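Cystathionine gamma-lyase (Saccharomyces cerevisiae, PDB 1N8P) belongs to the Cys/Met metabolism family of pyridoxal-5'-phosphate-dependent enzymes and holds a bound pyridoxal-5'-phosphate. Local coordinates at residues E4-K7 against F8-A12; K166-A169 against G170-V173; K221-Y224 against E225-Q228; Y292-V295 against L296-R300. All coordinates share one frame; numbering follows the deposited sequence.

Interaction 1: residues E4-K7 against F8-A12; sequences ESDK and FATKA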
loop_
_atom_site.group_PDB
_atom_site.type_symbol
_atom_site.label_atom_id
_atom_site.label_comp_id
_atom_site.label_asym_id
_atom_site.label_seq_id
_atom_site.Cartn_x
_atom_site.Cartn_y
_atom_site.Cartn_z
ATOM N N GLU A 4 7.358 5.629 -30.844
ATOM C CA GLU A 4 8.141 6.036 -31.993
ATOM C C GLU A 4 7.705 7.433 -32.429
ATOM O O GLU A 4 7.221 7.628 -33.553
ATOM C CB GLU A 4 7.932 5.024 -33.124
ATOM C CG GLU A 4 8.197 3.570 -32.687
ATOM C CD GLU A 4 7.903 2.554 -33.771
ATOM O OE1 GLU A 4 6.869 2.713 -34.454
ATOM O OE2 GLU A 4 8.691 1.592 -33.924
ATOM N N SER A 5 7.885 8.407 -31.534
ATOM C CA SER A 5 7.508 9.799 -31.797
ATOM C C SER A 5 6.003 9.924 -31.997
ATOM O O SER A 5 5.525 10.607 -32.910
ATOM C CB SER A 5 8.252 10.325 -33.013
ATOM O OG SER A 5 9.647 10.184 -32.799
ATOM N N ASP A 6 5.280 9.228 -31.114
ATOM C CA ASP A 6 3.828 9.214 -31.077
ATOM C C ASP A 6 3.370 10.460 -30.315
ATOM O O ASP A 6 4.192 11.282 -29.901
ATOM C CB ASP A 6 3.369 7.961 -30.353
ATOM C CG ASP A 6 3.799 6.703 -31.063
ATOM O OD1 ASP A 6 3.231 6.412 -32.122
ATOM O OD2 ASP A 6 4.709 6.005 -30.588
ATOM N N LYS A 7 2.067 10.601 -30.117
ATOM C CA LYS A 7 1.537 11.760 -29.419
ATOM C C LYS A 7 1.596 11.622 -27.895
ATOM O O LYS A 7 1.712 10.517 -27.343
ATOM C CB LYS A 7 0.109 11.993 -29.863
ATOM C CG LYS A 7 -0.056 12.171 -31.359
ATOM C CD LYS A 7 0.620 13.442 -31.809
ATOM C CE LYS A 7 -0.152 14.137 -32.921
ATOM N NZ LYS A 7 0.351 15.536 -33.079
ATOM N N PHE A 8 1.486 12.764 -27.221
ATOM C CA PHE A 8 1.542 12.847 -25.754
ATOM C C PHE A 8 0.722 11.826 -24.974
ATOM O O PHE A 8 1.197 11.317 -23.971
ATOM C CB PHE A 8 1.130 14.240 -25.280
ATOM C CG PHE A 8 1.294 14.435 -23.818
ATOM C CD1 PHE A 8 2.375 15.151 -23.325
ATOM C CD2 PHE A 8 0.400 13.862 -22.926
ATOM C CE1 PHE A 8 2.571 15.294 -21.962
ATOM C CE2 PHE A 8 0.582 13.999 -21.572
ATOM C CZ PHE A 8 1.670 14.714 -21.081
ATOM N N ALA A 9 -0.509 11.559 -25.393
ATOM C CA ALA A 9 -1.322 10.582 -24.673
ATOM C C ALA A 9 -0.689 9.202 -24.806
ATOM O O ALA A 9 -0.734 8.416 -23.857
ATOM C CB ALA A 9 -2.748 10.562 -25.214
ATOM N N THR A 10 -0.082 8.916 -25.968
ATOM C CA THR A 10 0.565 7.620 -26.202
ATOM C C THR A 10 1.805 7.481 -25.333
ATOM O O THR A 10 2.095 6.415 -24.774
ATOM C CB THR A 10 1.020 7.426 -27.674
ATOM O OG1 THR A 10 -0.061 7.709 -28.574
ATOM C CG2 THR A 10 1.507 5.970 -27.884
ATOM N N LYS A 11 2.570 8.551 -25.214
ATOM C CA LYS A 11 3.746 8.445 -24.382
ATOM C C LYS A 11 3.340 8.264 -22.929
ATOM O O LYS A 11 3.941 7.466 -22.221
ATOM C CB LYS A 11 4.624 9.669 -24.555
ATOM C CG LYS A 11 5.520 9.595 -25.791
ATOM C CD LYS A 11 6.251 10.910 -26.048
ATOM C CE LYS A 11 5.674 11.658 -27.243
ATOM N NZ LYS A 11 6.414 12.938 -27.440
ATOM N N ALA A 12 2.297 8.984 -22.499
ATOM C CA ALA A 12 1.794 8.909 -21.124
ATOM C C ALA A 12 1.523 7.478 -20.762
ATOM O O ALA A 12 1.959 7.004 -19.725
ATOM C CB ALA A 12 0.517 9.719 -20.976
#
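Asp6 and Thr10 meet aslant where the N-terminal arm turns into its first helix. Asp6 CB lies 3.6 Å from Thr10 CB, and Thr10 CG2 approaches the same methylene at 3.7 Å from Asp6 CB. The threonine's two branches divide the work: with OG1 beside the backbone N (chi1 -51°), CG2 falls anti to that N and turns to the aspartate, while OG1 makes its bonds to another chain. Asp6 directs its carboxylate back along the arm. OD2 accepts the backbone N-H of Glu4, Glu4 N to Asp6 OD2 being 2.7 Å, with the donor 40° above the carboxylate plane, a bond that closes back over Ser5 and is consistent with a bend there. Between the two in sequence comes Lys7, the N-cap of the helix. Its carbonyl begins the helical pattern, with Lys11 N 3.0 Å from Lys7 O and a second, weak bond from Thr10 N. The Lys7 side chain leads off away from the helix, whereas Lys11 bends at chi3 and carries its CE methylene past the carbonyl oxygen of Asp6. Across the subunit boundary, Arg327 of the second subunit forms salt bridges with Asp6 OD1 and Glu4 OE1, and Asp379 of that subunit accepts from Lys7 N and is hydrogen-bonded to Thr10 OG1. Within the chain, helix 8-14 packs against both helix 55-67 and helix 253-271, with Phe8 against Leu67 and Leu253 and edge-to-face on Tyr185.

Interaction 2: residues K166-A169 against G170-V173; sequences KHAA and GQDV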
loop_
_atom_site.group_PDB
_atom_site.type_symbol
_atom_site.label_atom_id
_atom_site.label_comp_id
_atom_site.label_asym_id
_atom_site.label_seq_id
_atom_site.Cartn_x
_atom_site.Cartn_y
_atom_site.Cartn_z
ATOM N N LYS A 166 23.583 36.473 -23.635
ATOM C CA LYS A 166 24.095 37.790 -23.926
ATOM C C LYS A 166 24.844 38.392 -22.756
ATOM O O LYS A 166 26.035 38.673 -22.860
ATOM C CB LYS A 166 22.958 38.699 -24.309
ATOM C CG LYS A 166 23.371 40.129 -24.466
ATOM C CD LYS A 166 22.260 40.897 -25.112
ATOM C CE LYS A 166 22.536 42.361 -25.144
ATOM N NZ LYS A 166 21.293 43.032 -25.589
ATOM N N HIS A 167 24.149 38.592 -21.638
ATOM C CA HIS A 167 24.768 39.174 -20.440
ATOM C C HIS A 167 25.560 38.192 -19.566
ATOM O O HIS A 167 25.913 38.521 -18.431
ATOM C CB HIS A 167 23.722 39.875 -19.552
ATOM C CG HIS A 167 22.953 40.952 -20.250
ATOM N ND1 HIS A 167 21.900 40.684 -21.097
ATOM C CD2 HIS A 167 23.090 42.297 -20.233
ATOM C CE1 HIS A 167 21.418 41.821 -21.569
ATOM N NE2 HIS A 167 22.123 42.814 -21.061
ATOM N N ALA A 168 25.853 37.000 -20.069
ATOM C CA ALA A 168 26.609 36.068 -19.251
ATOM C C ALA A 168 27.102 34.813 -19.968
ATOM O O ALA A 168 27.082 33.718 -19.408
ATOM C CB ALA A 168 25.787 35.688 -18.019
ATOM N N ALA A 169 27.558 34.973 -21.204
ATOM C CA ALA A 169 28.081 33.850 -21.974
ATOM C C ALA A 169 29.384 33.386 -21.351
ATOM O O ALA A 169 30.162 34.199 -20.870
ATOM C CB ALA A 169 28.329 34.265 -23.403
ATOM N N GLY A 170 29.611 32.077 -21.349
ATOM C CA GLY A 170 30.838 31.532 -20.795
ATOM C C GLY A 170 30.826 31.074 -19.344
ATOM O O GLY A 170 31.638 30.237 -18.954
ATOM N N GLN A 171 29.909 31.604 -18.542
ATOM C CA GLN A 171 29.852 31.244 -17.131
ATOM C C GLN A 171 28.830 30.188 -16.732
ATOM O O GLN A 171 28.334 30.202 -15.617
ATOM C CB GLN A 171 29.660 32.505 -16.287
ATOM C CG GLN A 171 28.663 33.466 -16.850
ATOM C CD GLN A 171 28.785 34.849 -16.247
ATOM O OE1 GLN A 171 28.667 35.025 -15.038
ATOM N NE2 GLN A 171 29.021 35.842 -17.093
ATOM N N ASP A 172 28.536 29.267 -17.640
ATOM C CA ASP A 172 27.588 28.179 -17.388
ATOM C C ASP A 172 26.322 28.490 -16.582
ATOM O O ASP A 172 25.898 27.669 -15.767
ATOM C CB ASP A 172 28.320 27.024 -16.716
ATOM C CG ASP A 172 28.910 26.067 -17.712
ATOM O OD1 ASP A 172 28.137 25.521 -18.520
ATOM O OD2 ASP A 172 30.139 25.860 -17.693
ATOM N N VAL A 173 25.713 29.652 -16.799
ATOM C CA VAL A 173 24.509 29.997 -16.064
ATOM C C VAL A 173 23.360 29.149 -16.571
ATOM O O VAL A 173 22.892 29.358 -17.680
ATOM C CB VAL A 173 24.165 31.493 -16.230
ATOM C CG1 VAL A 173 22.774 31.799 -15.693
ATOM C CG2 VAL A 173 25.175 32.320 -15.474
#
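A type II beta turn from Ala168 to Gln171 reverses the chain after helix 157-167 and sends it into strand 174-178. It forms the return half of a beta-alpha-beta unit, since strand 139-144 lies before the helix and runs parallel to 174-178 beside it in the sheet. Ala169 and Gly170 occupy the two central places. Gly170 has a positive phi of 94°, a backbone shape in which any side-chain carbon would collide with Ala169 O, as suits glycine. No hydrogen bond crosses the turn; side-chain packing closes it. Gln171 is the principal side chain: a chi1 of 43° sets CG between its own N and carbonyl carbon, and from there the extended chain reaches back to Ala168. Its amide end lies against the methyl group, with Gln171 CD 3.6 Å from Ala168 CB. Farther along, Val173 turns toward the same alanine and also packs on Thr139 and Val142 of the neighbouring strand, while Ala168 rests on Ile135. Two contacts thus share one methyl: Gln171 NE2 stands 3.4 Å from Ala168 CB, and Val173 CG2 touches Ala168 CB more loosely, at 4.3 Å.

Interaction 3: residues K221-Y224 against E225-Q228; sequences KPLY and ERLQ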
loop_
_atom_site.group_PDB
_atom_site.type_symbol
_atom_site.label_atom_id
_atom_site.label_comp_id
_atom_site.label_asym_id
_atom_site.label_seq_id
_atom_site.Cartn_x
_atom_site.Cartn_y
_atom_site.Cartn_z
ATOM N N LYS A 221 23.366 15.841 -20.442
ATOM C CA LYS A 221 23.925 14.670 -19.769
ATOM C C LYS A 221 24.899 14.916 -18.631
ATOM O O LYS A 221 24.937 14.142 -17.690
ATOM C CB LYS A 221 24.584 13.752 -20.780
ATOM C CG LYS A 221 25.094 12.453 -20.202
ATOM C CD LYS A 221 25.708 11.622 -21.323
ATOM C CE LYS A 221 26.376 10.359 -20.833
ATOM N NZ LYS A 221 27.285 9.831 -21.884
ATOM N N PRO A 222 25.727 15.966 -18.704
ATOM C CA PRO A 222 26.661 16.186 -17.591
ATOM C C PRO A 222 25.996 16.703 -16.339
ATOM O O PRO A 222 26.382 16.333 -15.240
ATOM C CB PRO A 222 27.645 17.198 -18.154
ATOM C CG PRO A 222 27.698 16.841 -19.578
ATOM C CD PRO A 222 26.233 16.617 -19.923
ATOM N N LEU A 223 25.011 17.576 -16.531
ATOM C CA LEU A 223 24.233 18.199 -15.456
ATOM C C LEU A 223 23.348 17.136 -14.822
ATOM O O LEU A 223 23.049 17.165 -13.621
ATOM C CB LEU A 223 23.367 19.327 -16.035
ATOM C CG LEU A 223 22.520 20.170 -15.083
ATOM C CD1 LEU A 223 23.389 20.575 -13.907
ATOM C CD2 LEU A 223 21.951 21.402 -15.795
ATOM N N TYR A 224 22.944 16.181 -15.645
ATOM C CA TYR A 224 22.104 15.105 -15.175
ATOM C C TYR A 224 22.858 14.145 -14.277
ATOM O O TYR A 224 22.303 13.675 -13.291
ATOM C CB TYR A 224 21.520 14.350 -16.358
ATOM C CG TYR A 224 21.078 12.957 -16.014
ATOM C CD1 TYR A 224 20.000 12.729 -15.174
ATOM C CD2 TYR A 224 21.751 11.857 -16.528
ATOM C CE1 TYR A 224 19.604 11.430 -14.853
ATOM C CE2 TYR A 224 21.363 10.557 -16.213
ATOM C CZ TYR A 224 20.293 10.353 -15.376
ATOM O OH TYR A 224 19.938 9.060 -15.064
ATOM N N GLU A 225 24.119 13.860 -14.614
ATOM C CA GLU A 225 24.972 12.928 -13.847
ATOM C C GLU A 225 25.505 13.471 -12.522
ATOM O O GLU A 225 25.758 12.719 -11.593
ATOM C CB GLU A 225 26.133 12.466 -14.723
ATOM C CG GLU A 225 25.717 11.525 -15.841
ATOM C CD GLU A 225 26.870 11.196 -16.755
ATOM O OE1 GLU A 225 28.009 11.135 -16.253
ATOM O OE2 GLU A 225 26.642 10.997 -17.967
ATOM N N ARG A 226 25.712 14.776 -12.454
ATOM C CA ARG A 226 26.150 15.411 -11.219
ATOM C C ARG A 226 24.931 15.307 -10.291
ATOM O O ARG A 226 25.001 14.711 -9.209
ATOM C CB ARG A 226 26.477 16.886 -11.468
ATOM C CG ARG A 226 27.866 17.145 -12.019
ATOM C CD ARG A 226 27.930 18.442 -12.819
ATOM N NE ARG A 226 27.299 19.591 -12.171
ATOM C CZ ARG A 226 26.937 20.689 -12.831
ATOM N NH1 ARG A 226 27.150 20.777 -14.145
ATOM N NH2 ARG A 226 26.345 21.696 -12.189
ATOM N N LEU A 227 23.811 15.873 -10.757
ATOM C CA LEU A 227 22.542 15.879 -10.031
ATOM C C LEU A 227 22.112 14.484 -9.538
ATOM O O LEU A 227 21.575 14.350 -8.439
ATOM C CB LEU A 227 21.457 16.492 -10.926
ATOM C CG LEU A 227 20.727 17.783 -10.497
ATOM C CD1 LEU A 227 21.622 18.714 -9.705
ATOM C CD2 LEU A 227 20.222 18.487 -11.744
ATOM N N GLN A 228 22.327 13.443 -10.335
ATOM C CA GLN A 228 21.972 12.103 -9.879
ATOM C C GLN A 228 22.967 11.707 -8.785
ATOM O O GLN A 228 22.635 10.916 -7.884
ATOM C CB GLN A 228 22.053 11.092 -11.025
ATOM C CG GLN A 228 22.275 9.657 -10.570
ATOM C CD GLN A 228 22.469 8.694 -11.733
ATOM O OE1 GLN A 228 21.509 8.226 -12.338
ATOM N NE2 GLN A 228 23.723 8.406 -12.056
#
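Lys221 and Glu225 are brought across each other by different choices at the first torsion: the lysine's CG is anti to its backbone N (chi1 -175°), the glutamate's anti to its carbonyl carbon (chi1 -71°). Both chains are extended beyond CG, so they cross obliquely and Glu225 OE2 comes alongside the lysine's methylenes. The charged ends do not close into a salt bridge, Lys221 NZ remaining 4.1 Å from Glu225 OE2; any attraction is probably a longer-range one between opposite charges. The next residue, Arg226, is bent at chi3, which folds its guanidinium back over Leu223. The methyl Leu223 CD1 sits over one face of the group, offset toward its rim, at 3.7 Å from Arg226 CZ. Leu223 CD1 also makes a looser apolar contact with Leu227 CD2, 4.4 Å away. Tyr224 and Gln228 pass each other with ring and amide planes 61° apart. Beneath all of these runs the i to i+4 bonding of an alpha helix, from Glu225 N to Lys221 O (3.2 Å) through to Gln228 N to Tyr224 O (3.0 Å). These first two turns are amphipathic, with Lys221, Glu225 and Arg226 exposed and Leu223 and Leu227 buried. Helix 221-234 comes shortly after strand 214-218 and packs on the part of the large mixed sheet near its outer strand 72-76: Tyr224 stacks on Tyr72, Leu227 packs on Leu74, Leu216 and Ile196, and Leu223 reaches Ile196, spanning strands 72-76, 214-218 and 196-200.

Interaction 4: residues Y292-V295 against L296-R300; sequences YDVV and LKQHR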
loop_
_atom_site.group_PDB
_atom_site.type_symbol
_atom_site.label_atom_id
_atom_site.label_comp_id
_atom_site.label_asym_id
_atom_site.label_seq_id
_atom_site.Cartn_x
_atom_site.Cartn_y
_atom_site.Cartn_z
ATOM N N TYR A 292 -0.371 37.237 -23.126
ATOM C CA TYR A 292 -1.031 36.288 -24.001
ATOM C C TYR A 292 -0.215 35.853 -25.207
ATOM O O TYR A 292 -0.427 34.759 -25.748
ATOM C CB TYR A 292 -2.384 36.820 -24.472
ATOM C CG TYR A 292 -3.242 35.714 -25.038
ATOM C CD1 TYR A 292 -3.904 34.820 -24.194
ATOM C CD2 TYR A 292 -3.277 35.472 -26.405
ATOM C CE1 TYR A 292 -4.561 33.707 -24.694
ATOM C CE2 TYR A 292 -3.930 34.365 -26.919
ATOM C CZ TYR A 292 -4.564 33.479 -26.063
ATOM O OH TYR A 292 -5.146 32.344 -26.584
ATOM N N ASP A 293 0.718 36.705 -25.622
ATOM C CA ASP A 293 1.572 36.424 -26.773
ATOM C C ASP A 293 2.475 35.239 -26.454
ATOM O O ASP A 293 2.710 34.386 -27.302
ATOM C CB ASP A 293 2.396 37.673 -27.134
ATOM C CG ASP A 293 3.507 38.001 -26.103
ATOM O OD1 ASP A 293 3.218 38.235 -24.898
ATOM O OD2 ASP A 293 4.688 38.041 -26.522
ATOM N N VAL A 294 2.952 35.191 -25.211
ATOM C CA VAL A 294 3.823 34.114 -24.736
ATOM C C VAL A 294 3.032 32.818 -24.556
ATOM O O VAL A 294 3.494 31.723 -24.884
ATOM C CB VAL A 294 4.460 34.487 -23.394
ATOM C CG1 VAL A 294 5.372 33.382 -22.938
ATOM C CG2 VAL A 294 5.203 35.790 -23.529
ATOM N N VAL A 295 1.829 32.970 -24.022
ATOM C CA VAL A 295 0.922 31.873 -23.794
ATOM C C VAL A 295 0.823 31.116 -25.104
ATOM O O VAL A 295 1.116 29.933 -25.161
ATOM C CB VAL A 295 -0.437 32.439 -23.377
ATOM C CG1 VAL A 295 -1.527 31.377 -23.489
ATOM C CG2 VAL A 295 -0.332 32.975 -21.965
ATOM N N LEU A 296 0.448 31.836 -26.163
ATOM C CA LEU A 296 0.299 31.277 -27.508
ATOM C C LEU A 296 1.544 30.614 -28.111
ATOM O O LEU A 296 1.436 29.952 -29.146
ATOM C CB LEU A 296 -0.181 32.359 -28.466
ATOM C CG LEU A 296 -1.604 32.874 -28.330
ATOM C CD1 LEU A 296 -1.822 34.084 -29.240
ATOM C CD2 LEU A 296 -2.554 31.759 -28.686
ATOM N N LYS A 297 2.711 30.807 -27.490
ATOM C CA LYS A 297 3.951 30.207 -27.979
ATOM C C LYS A 297 4.522 29.143 -27.047
ATOM O O LYS A 297 5.338 28.315 -27.469
ATOM C CB LYS A 297 5.020 31.284 -28.242
ATOM C CG LYS A 297 5.142 32.358 -27.175
ATOM C CD LYS A 297 6.479 33.120 -27.230
ATOM C CE LYS A 297 6.744 33.799 -28.558
ATOM N NZ LYS A 297 7.990 34.652 -28.507
ATOM N N GLN A 298 4.094 29.144 -25.786
ATOM C CA GLN A 298 4.599 28.156 -24.833
ATOM C C GLN A 298 3.565 27.114 -24.375
ATOM O O GLN A 298 3.923 25.974 -24.060
ATOM C CB GLN A 298 5.207 28.872 -23.625
ATOM C CG GLN A 298 6.674 29.159 -23.810
ATOM C CD GLN A 298 7.257 30.071 -22.755
ATOM O OE1 GLN A 298 8.470 30.265 -22.714
ATOM N NE2 GLN A 298 6.407 30.643 -21.903
ATOM N N HIS A 299 2.293 27.513 -24.365
ATOM C CA HIS A 299 1.187 26.677 -23.948
ATOM C C HIS A 299 0.521 25.892 -25.068
ATOM O O HIS A 299 0.115 26.468 -26.060
ATOM C CB HIS A 299 0.081 27.533 -23.327
ATOM C CG HIS A 299 0.478 28.241 -22.078
ATOM N ND1 HIS A 299 -0.419 28.505 -21.061
ATOM C CD2 HIS A 299 1.670 28.719 -21.663
ATOM C CE1 HIS A 299 0.211 29.109 -20.069
ATOM N NE2 HIS A 299 1.479 29.251 -20.409
ATOM N N ARG A 300 0.342 24.589 -24.881
ATOM C CA ARG A 300 -0.352 23.772 -25.869
ATOM C C ARG A 300 -1.780 24.295 -26.105
ATOM O O ARG A 300 -2.524 24.584 -25.162
ATOM C CB ARG A 300 -0.455 22.328 -25.403
ATOM C CG ARG A 300 -1.286 21.461 -26.335
ATOM C CD ARG A 300 -1.479 20.084 -25.717
ATOM N NE ARG A 300 -0.195 19.498 -25.349
ATOM C CZ ARG A 300 0.463 18.645 -26.111
ATOM N NH1 ARG A 300 -0.063 18.288 -27.270
ATOM N NH2 ARG A 300 1.638 18.165 -25.721
#
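The C-terminal end of the short helix 292-298 is drawn together round Val295 and His299. Val295 O receives two backbone N-H groups: His299 N, at 2.8 Å from Val295 O and in the carbonyl plane, and Gln298 N, at 3.1 Å from Val295 O but far above that plane. His299, the first residue to leave helical angles, turns its imidazole back over the helix it has just ended. One ring face lies against Val295 CA, 4.2 Å from the ring centroid, in a CH-pi contact displaced toward the rim. Its ND1 is hydrogen-bonded to Leu303 O, which would limit the ring's rotation. In a fold of the PLP-dependent aminotransferase clan, this helix lies in the connection between strands 278-282 and 307-312, neighbours in the smaller mixed sheet, and the His299 side chain lies about 14 Å from a bound pyridoxal-5'-phosphate. Gln298 runs alongside Val294, pointing the same way, with Gln298 CD 3.8 Å from Val294 CG1. Both ends of that amide are engaged: OE1 by the N-H of Ile157, at the start of helix 157-167, and NE2 by Thr155 O. Lys297 reaches the same region through a salt bridge to Asp156. Nearer the start of the helix, Tyr292 O accepts a nearly straight bond (172°) from Leu296 N, 3.1 Å away.

Overall arrangement
Followed from the N terminus, the four contacts come in series; each joins consecutive segments, so none encloses a long loop and none nests with or crosses another. Interaction 1 starts the first helix at a subunit boundary. Interaction 2 turns the chain from helix 157-167 into strand 174-178, and interaction 3 opens the helix after strand 214-218; their nearest atoms are about 7 Å apart. Interaction 4 ends helix 292-298, and its Gln298 meets the start of helix 157-167, whose far end runs into interaction 2. Interactions 1 and 4 touch directly, Phe8 CD1 packing 3.9 Å from Arg300 NH2, which joins the N-terminal helix to the segment after helix 292-298.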